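Putative Acetyltransferase (PDB 3DDD) binds coenzyme A and, as a GNAT-family protein, probably transfers acyl groups from its thioesters. Local coordinates at residues I184-A189 with G281-A286; A195-L198 with G204-L207. One frame throughout, in Å; residues are numbered along the deposited sequence. Where two conformers were deposited one is given.

Interaction 1: I184-A189 with G281-A286; sequences IRVLEA and GILAYA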
ATOM      1  N   ILE A 184     -12.775  -2.337  -2.113  1.00 34.85           N
ATOM      2  CA  ILE A 184     -13.256  -1.925  -3.418  1.00 34.25           C
ATOM      3  C   ILE A 184     -13.184  -0.411  -3.566  1.00 36.42           C
ATOM      4  O   ILE A 184     -13.007   0.094  -4.680  1.00 37.34           O
ATOM      5  CB  ILE A 184     -14.701  -2.442  -3.645  1.00 34.89           C
ATOM      6  CG1 ILE A 184     -14.696  -3.971  -3.724  1.00 30.46           C
ATOM      7  CG2 ILE A 184     -15.374  -1.780  -4.905  1.00 32.99           C
ATOM      8  CD1 ILE A 184     -13.630  -4.586  -4.661  1.00 32.50           C
ATOM      9  N   ARG A 185     -13.325   0.315  -2.458  1.00 36.69           N
ATOM     10  CA  ARG A 185     -13.267   1.781  -2.503  1.00 36.86           C
ATOM     11  C   ARG A 185     -11.880   2.283  -2.887  1.00 34.35           C
ATOM     12  O   ARG A 185     -11.723   3.336  -3.456  1.00 38.34           O
ATOM     13  CB  ARG A 185     -13.767   2.396  -1.191  1.00 36.00           C
ATOM     14  CG  ARG A 185     -12.795   2.361  -0.039  1.00 34.15           C
ATOM     15  CD  ARG A 185     -13.348   3.234   1.104  1.00 38.32           C
ATOM     16  NE  ARG A 185     -12.301   3.610   2.032  1.00 35.22           N
ATOM     17  CZ  ARG A 185     -11.789   2.796   2.951  1.00 38.37           C
ATOM     18  NH1 ARG A 185     -12.244   1.565   3.083  1.00 40.10           N
ATOM     19  NH2 ARG A 185     -10.795   3.210   3.738  1.00 36.36           N
ATOM     20  N   VAL A 186     -10.866   1.489  -2.612  1.00 35.45           N
ATOM     21  CA  VAL A 186      -9.514   1.809  -3.022  1.00 33.09           C
ATOM     22  C   VAL A 186      -9.366   1.627  -4.544  1.00 34.89           C
ATOM     23  O   VAL A 186      -8.902   2.533  -5.259  1.00 33.33           O
ATOM     24  CB  VAL A 186      -8.502   0.952  -2.204  1.00 31.70           C
ATOM     25  CG1 VAL A 186      -7.080   1.367  -2.496  1.00 32.79           C
ATOM     26  CG2 VAL A 186      -8.795   1.160  -0.725  1.00 26.23           C
ATOM     27  N   LEU A 187      -9.772   0.464  -5.044  0.50 33.63           N
ATOM     28  CA  LEU A 187      -9.796   0.233  -6.496  0.50 34.14           C
ATOM     29  C   LEU A 187     -10.530   1.371  -7.212  0.50 32.14           C
ATOM     30  O   LEU A 187     -10.016   1.938  -8.154  0.50 31.27           O
ATOM     31  CB  LEU A 187     -10.442  -1.124  -6.836  0.50 33.91           C
ATOM     32  CG  LEU A 187      -9.483  -2.320  -6.801  0.50 33.80           C
ATOM     33  CD1 LEU A 187      -9.041  -2.638  -5.374  0.50 28.31           C
ATOM     34  CD2 LEU A 187     -10.148  -3.508  -7.441  0.50 31.57           C
ATOM     35  N   GLU A 188     -11.716   1.714  -6.731  1.00 32.43           N
ATOM     36  CA  GLU A 188     -12.505   2.807  -7.299  1.00 33.93           C
ATOM     37  C   GLU A 188     -11.787   4.164  -7.352  1.00 33.14           C
ATOM     38  O   GLU A 188     -11.939   4.894  -8.318  1.00 33.02           O
ATOM     39  CB  GLU A 188     -13.789   2.983  -6.479  1.00 34.16           C
ATOM     40  CG  GLU A 188     -14.918   2.059  -6.858  1.00 35.61           C
ATOM     41  CD  GLU A 188     -16.023   1.963  -5.784  1.00 39.03           C
ATOM     42  OE1 GLU A 188     -15.914   2.594  -4.707  1.00 43.92           O
ATOM     43  OE2 GLU A 188     -17.009   1.250  -6.023  1.00 49.17           O
ATOM     44  N   ALA A 189     -11.074   4.503  -6.281  1.00 32.44           N
ATOM     45  CA  ALA A 189     -10.352   5.780  -6.174  1.00 34.37           C
ATOM     46  C   ALA A 189      -9.247   5.872  -7.212  1.00 33.98           C
ATOM     47  O   ALA A 189      -9.083   6.896  -7.866  1.00 34.01           O
ATOM     48  CB  ALA A 189      -9.782   5.978  -4.721  1.00 33.80           C
ATOM     49  N   GLY A 281      -0.279 -10.067  -6.880  1.00 33.79           N
ATOM     50  CA  GLY A 281       0.292  -8.744  -6.770  1.00 36.07           C
ATOM     51  C   GLY A 281      -0.536  -7.942  -5.789  1.00 35.00           C
ATOM     52  O   GLY A 281      -1.751  -7.767  -5.971  1.00 35.59           O
ATOM     53  N   ILE A 282       0.106  -7.456  -4.734  1.00 33.68           N
ATOM     54  CA  ILE A 282      -0.608  -6.670  -3.752  1.00 31.73           C
ATOM     55  C   ILE A 282      -0.934  -5.313  -4.371  1.00 32.75           C
ATOM     56  O   ILE A 282      -0.307  -4.879  -5.346  1.00 34.31           O
ATOM     57  CB  ILE A 282       0.152  -6.568  -2.384  1.00 29.87           C
ATOM     58  CG1 ILE A 282       1.345  -5.625  -2.435  1.00 34.81           C
ATOM     59  CG2 ILE A 282       0.606  -7.945  -1.873  1.00 30.37           C
ATOM     60  CD1 ILE A 282       1.880  -5.307  -1.030  1.00 31.88           C
ATOM     61  N   LEU A 283      -1.909  -4.632  -3.796  1.00 34.46           N
ATOM     62  CA  LEU A 283      -2.283  -3.303  -4.267  1.00 34.05           C
ATOM     63  C   LEU A 283      -1.128  -2.313  -4.089  1.00 33.34           C
ATOM     64  O   LEU A 283      -0.689  -1.715  -5.043  1.00 30.10           O
ATOM     65  CB  LEU A 283      -3.572  -2.823  -3.567  1.00 34.60           C
ATOM     66  CG  LEU A 283      -4.265  -1.625  -4.269  1.00 35.46           C
ATOM     67  CD1 LEU A 283      -5.788  -1.615  -4.041  1.00 36.55           C
ATOM     68  CD2 LEU A 283      -3.664  -0.322  -3.805  1.00 27.07           C
ATOM     69  N   ALA A 284      -0.643  -2.161  -2.858  1.00 33.37           N
ATOM     70  CA  ALA A 284       0.447  -1.210  -2.528  1.00 32.34           C
ATOM     71  C   ALA A 284       0.939  -1.584  -1.170  1.00 30.11           C
ATOM     72  O   ALA A 284       0.175  -2.094  -0.384  1.00 32.15           O
ATOM     73  CB  ALA A 284      -0.042   0.243  -2.514  1.00 31.91           C
ATOM     74  N   TYR A 285       2.212  -1.359  -0.869  1.00 32.50           N
ATOM     75  CA  TYR A 285       2.708  -1.583   0.502  1.00 32.26           C
ATOM     76  C   TYR A 285       1.897  -0.743   1.547  1.00 34.47           C
ATOM     77  O   TYR A 285       1.644  -1.196   2.664  1.00 34.97           O
ATOM     78  CB  TYR A 285       4.172  -1.231   0.605  1.00 33.25           C
ATOM     79  CG  TYR A 285       5.191  -2.189   0.021  1.00 29.72           C
ATOM     80  CD1 TYR A 285       5.117  -3.564   0.234  1.00 35.20           C
ATOM     81  CD2 TYR A 285       6.275  -1.704  -0.708  1.00 35.74           C
ATOM     82  CE1 TYR A 285       6.099  -4.433  -0.246  1.00 38.41           C
ATOM     83  CE2 TYR A 285       7.274  -2.575  -1.217  1.00 39.60           C
ATOM     84  CZ  TYR A 285       7.177  -3.934  -0.988  1.00 32.13           C
ATOM     85  OH  TYR A 285       8.154  -4.785  -1.468  1.00 33.83           O
ATOM     86  N   ALA A 286       1.441   0.440   1.152  1.00 33.68           N
ATOM     87  CA  ALA A 286       0.653   1.312   2.029  1.00 33.02           C
ATOM     88  C   ALA A 286      -0.736   0.776   2.396  1.00 36.36           C
ATOM     89  O   ALA A 286      -1.274   1.075   3.499  1.00 37.34           O
ATOM     90  CB  ALA A 286       0.513   2.644   1.400  1.00 33.44           C
TER
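In the C-terminal GNAT domain, the first turn of helix 184-192 meets the tail of the chain just after strand 279-281, and Leu283 of the tail packs on Val186 and Leu187 of the helix. The contact is purely apolar and small, about 107 Å² in all, because the two backbones stay well apart: the CA atoms of Leu187 and Leu283 are 8.6 Å from each other. Leu283 bridges that gap. Its CG lies anti to the backbone N (chi1 -164°), which aims CG and CD1 at the helix, while CD2 branches off beside Val186. CD1 meets both helix side chains, which lie at roughly right angles about it. One is Val186, which leaves its backbone toward the tail; Leu283 CD2 also reaches Val186 CG1, at 4.0 Å. The other is Leu187, which leaves its backbone at a slant and turns its end back toward the tail. It was deposited in two conformers, so the 3.7 Å between Leu187 CD1 and Leu283 CD1 holds for the one given and is less certain. Ile282 and Tyr285 pack on strands 238-242 and 258-267, and the Tyr285 hydroxyl is hydrogen-bonded to Thr145 O. Val186 also rests on Val60 of helix 47-60, while Arg185 hydrogen-bonds the carbonyls of Val60 and Phe82, so this end of the helix is held to the N-terminal half of the protein as well as to the tail. At the centre of the contact, Leu283 CD1 lies 3.6 Å from Val186 CG1.

Interaction 2: A195-L198 with G204-L207; sequences ARLL and GFGL. With EDO (1,2-ethanediol), chain D.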
ATOM      1  N   ALA A 195      -6.574   4.618 -13.581  1.00 34.99           N
ATOM      2  CA  ALA A 195      -6.143   3.236 -13.437  1.00 32.77           C
ATOM      3  C   ALA A 195      -7.069   2.358 -14.255  1.00 33.45           C
ATOM      4  O   ALA A 195      -8.255   2.630 -14.330  1.00 32.16           O
ATOM      5  CB  ALA A 195      -6.152   2.811 -11.965  1.00 30.04           C
ATOM      6  N   ARG A 196      -6.518   1.314 -14.877  1.00 36.43           N
ATOM      7  CA  ARG A 196      -7.263   0.480 -15.807  1.00 36.69           C
ATOM      8  C   ARG A 196      -7.527  -0.864 -15.178  1.00 34.57           C
ATOM      9  O   ARG A 196      -6.602  -1.475 -14.673  1.00 32.87           O
ATOM     10  CB  ARG A 196      -6.446   0.245 -17.048  1.00 37.59           C
ATOM     11  CG  ARG A 196      -6.014   1.535 -17.813  1.00 43.16           C
ATOM     12  CD  ARG A 196      -4.864   1.140 -18.769  1.00 46.21           C
ATOM     13  NE  ARG A 196      -4.416   2.174 -19.700  1.00 48.16           N
ATOM     14  CZ  ARG A 196      -5.060   2.512 -20.801  1.00 44.96           C
ATOM     15  NH1 ARG A 196      -6.209   1.928 -21.121  1.00 49.69           N
ATOM     16  NH2 ARG A 196      -4.549   3.448 -21.574  1.00 54.36           N
ATOM     17  N   LEU A 197      -8.775  -1.339 -15.237  1.00 32.87           N
ATOM     18  CA  LEU A 197      -9.116  -2.641 -14.693  1.00 32.35           C
ATOM     19  C   LEU A 197      -9.152  -3.679 -15.836  1.00 32.77           C
ATOM     20  O   LEU A 197      -9.997  -3.631 -16.742  1.00 30.82           O
ATOM     21  CB  LEU A 197     -10.427  -2.562 -13.911  1.00 31.09           C
ATOM     22  CG  LEU A 197     -10.978  -3.854 -13.302  1.00 35.73           C
ATOM     23  CD1 LEU A 197     -10.099  -4.377 -12.169  1.00 31.73           C
ATOM     24  CD2 LEU A 197     -12.402  -3.626 -12.854  1.00 29.74           C
ATOM     25  N   LEU A 198      -8.214  -4.616 -15.791  1.00 33.84           N
ATOM     26  CA  LEU A 198      -8.103  -5.634 -16.825  1.00 33.60           C
ATOM     27  C   LEU A 198      -8.678  -6.917 -16.270  1.00 33.50           C
ATOM     28  O   LEU A 198      -8.388  -7.264 -15.146  1.00 35.50           O
ATOM     29  CB  LEU A 198      -6.648  -5.828 -17.235  1.00 32.77           C
ATOM     30  CG  LEU A 198      -5.889  -4.588 -17.719  1.00 34.67           C
ATOM     31  CD1 LEU A 198      -4.447  -4.980 -18.073  1.00 32.00           C
ATOM     32  CD2 LEU A 198      -6.581  -3.922 -18.920  1.00 37.37           C
ATOM     33  N   GLY A 204     -10.046 -13.737 -13.259  1.00 35.71           N
ATOM     34  CA  GLY A 204      -8.960 -12.929 -12.766  1.00 33.84           C
ATOM     35  C   GLY A 204      -9.032 -11.493 -13.185  1.00 33.02           C
ATOM     36  O   GLY A 204      -9.734 -11.164 -14.118  1.00 32.64           O
ATOM     37  N   PHE A 205      -8.322 -10.645 -12.450  1.00 33.04           N
ATOM     38  CA  PHE A 205      -8.219  -9.230 -12.769  1.00 34.67           C
ATOM     39  C   PHE A 205      -6.879  -8.660 -12.317  1.00 33.13           C
ATOM     40  O   PHE A 205      -6.234  -9.185 -11.394  1.00 32.61           O
ATOM     41  CB  PHE A 205      -9.381  -8.406 -12.158  1.00 31.91           C
ATOM     42  CG  PHE A 205      -9.196  -8.070 -10.703  1.00 32.23           C
ATOM     43  CD1 PHE A 205      -8.551  -6.907 -10.321  1.00 36.71           C
ATOM     44  CD2 PHE A 205      -9.682  -8.922  -9.710  1.00 34.60           C
ATOM     45  CE1 PHE A 205      -8.369  -6.600  -9.009  1.00 32.90           C
ATOM     46  CE2 PHE A 205      -9.504  -8.632  -8.375  1.00 30.48           C
ATOM     47  CZ  PHE A 205      -8.840  -7.477  -8.012  1.00 34.34           C
ATOM     48  N   GLY A 206      -6.488  -7.580 -12.984  1.00 31.66           N
ATOM     49  CA  GLY A 206      -5.373  -6.757 -12.568  1.00 32.01           C
ATOM     50  C   GLY A 206      -5.701  -5.283 -12.729  1.00 32.52           C
ATOM     51  O   GLY A 206      -6.455  -4.905 -13.636  1.00 34.07           O
ATOM     52  N   LEU A 207      -5.158  -4.458 -11.828  1.00 32.95           N
ATOM     53  CA  LEU A 207      -5.368  -3.015 -11.884  1.00 34.22           C
ATOM     54  C   LEU A 207      -4.054  -2.374 -12.281  1.00 31.99           C
ATOM     55  O   LEU A 207      -3.047  -2.679 -11.703  1.00 30.65           O
ATOM     56  CB  LEU A 207      -5.838  -2.486 -10.541  1.00 34.23           C
ATOM     57  CG  LEU A 207      -6.205  -0.999 -10.482  1.00 33.48           C
ATOM     58  CD1 LEU A 207      -7.501  -0.722 -11.246  1.00 24.33           C
ATOM     59  CD2 LEU A 207      -6.328  -0.617  -9.004  1.00 34.30           C
TER
HETATM   60  C1  EDO D 302      -2.875   4.271 -15.937  1.00 58.33           C
HETATM   61  O1  EDO D 302      -2.706   5.290 -14.965  1.00 42.78           O
HETATM   62  C2  EDO D 302      -1.749   4.467 -16.943  1.00 62.77           C
HETATM   63  O2  EDO D 302      -1.901   3.493 -17.976  1.00 66.19           O
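Leu197 and Leu207 face each other as a non-hydrogen-bonded pair in the antiparallel beta hairpin of strands 196-200 and 204-209, and Leu198 with Gly206 forms the next, hydrogen-bonded pair. Leu197 CB lies 4.4 Å from Leu207 CD1. Its CG sits anti to the backbone N (chi1 178°), and from there CD1 reaches diagonally across to the partner strand and meets the Phe205 ring obliquely, 3.5 Å from Phe205 CD1. The same Leu197 methyl also lies near Phe205 CB and Gly206 O. Leu207 sends its own CD1 the other way, to 3.8 Å from Ala195 CB. Two backbone bonds close the Leu198-Gly206 pair: Leu198 N to Gly206 O at 2.8 Å, almost straight at 171°, and Gly206 N to Leu198 O at 2.9 Å. Leu198 O also takes a CA-H...O contact from Phe205 CA at 3.1 Å. Helices 169-179 and 184-192 pack on Phe205, and Leu197 touches Ile167 and Pro168. At the margin, Arg196 NE makes a weak hydrogen bond (3.3 Å) to O2 of an ethanediol, probably from the crystallisation liquor, whereas its NH1 forms a salt bridge to Glu163. The two strand bonds satisfy the Leu198 and Gly206 amides and carbonyls, so the side chains of Leu197, Leu207, Ala195 and Phe205 meet by apolar packing alone.

From the N terminus, the chain passes through helix 184-192 and leads directly into strand 196-200, turns, and returns as strand 204-209, so interaction 2 closes a short local hairpin. It then runs on through strand 212-218, helix 221-233 and strands 238-242 and 258-267 before strand 279-281 delivers the tail to interaction 1, which closes a long loop of 91 residues. Interaction 2 is nested entirely inside that loop. Their centres lie 11 Å apart, and Leu187 of helix 184-192 is shared by both contacts: in the conformer given, Leu187 CD2 lies 3.9 Å from Phe205 CE1. The helix thus touches both the hairpin and the C-terminal tail.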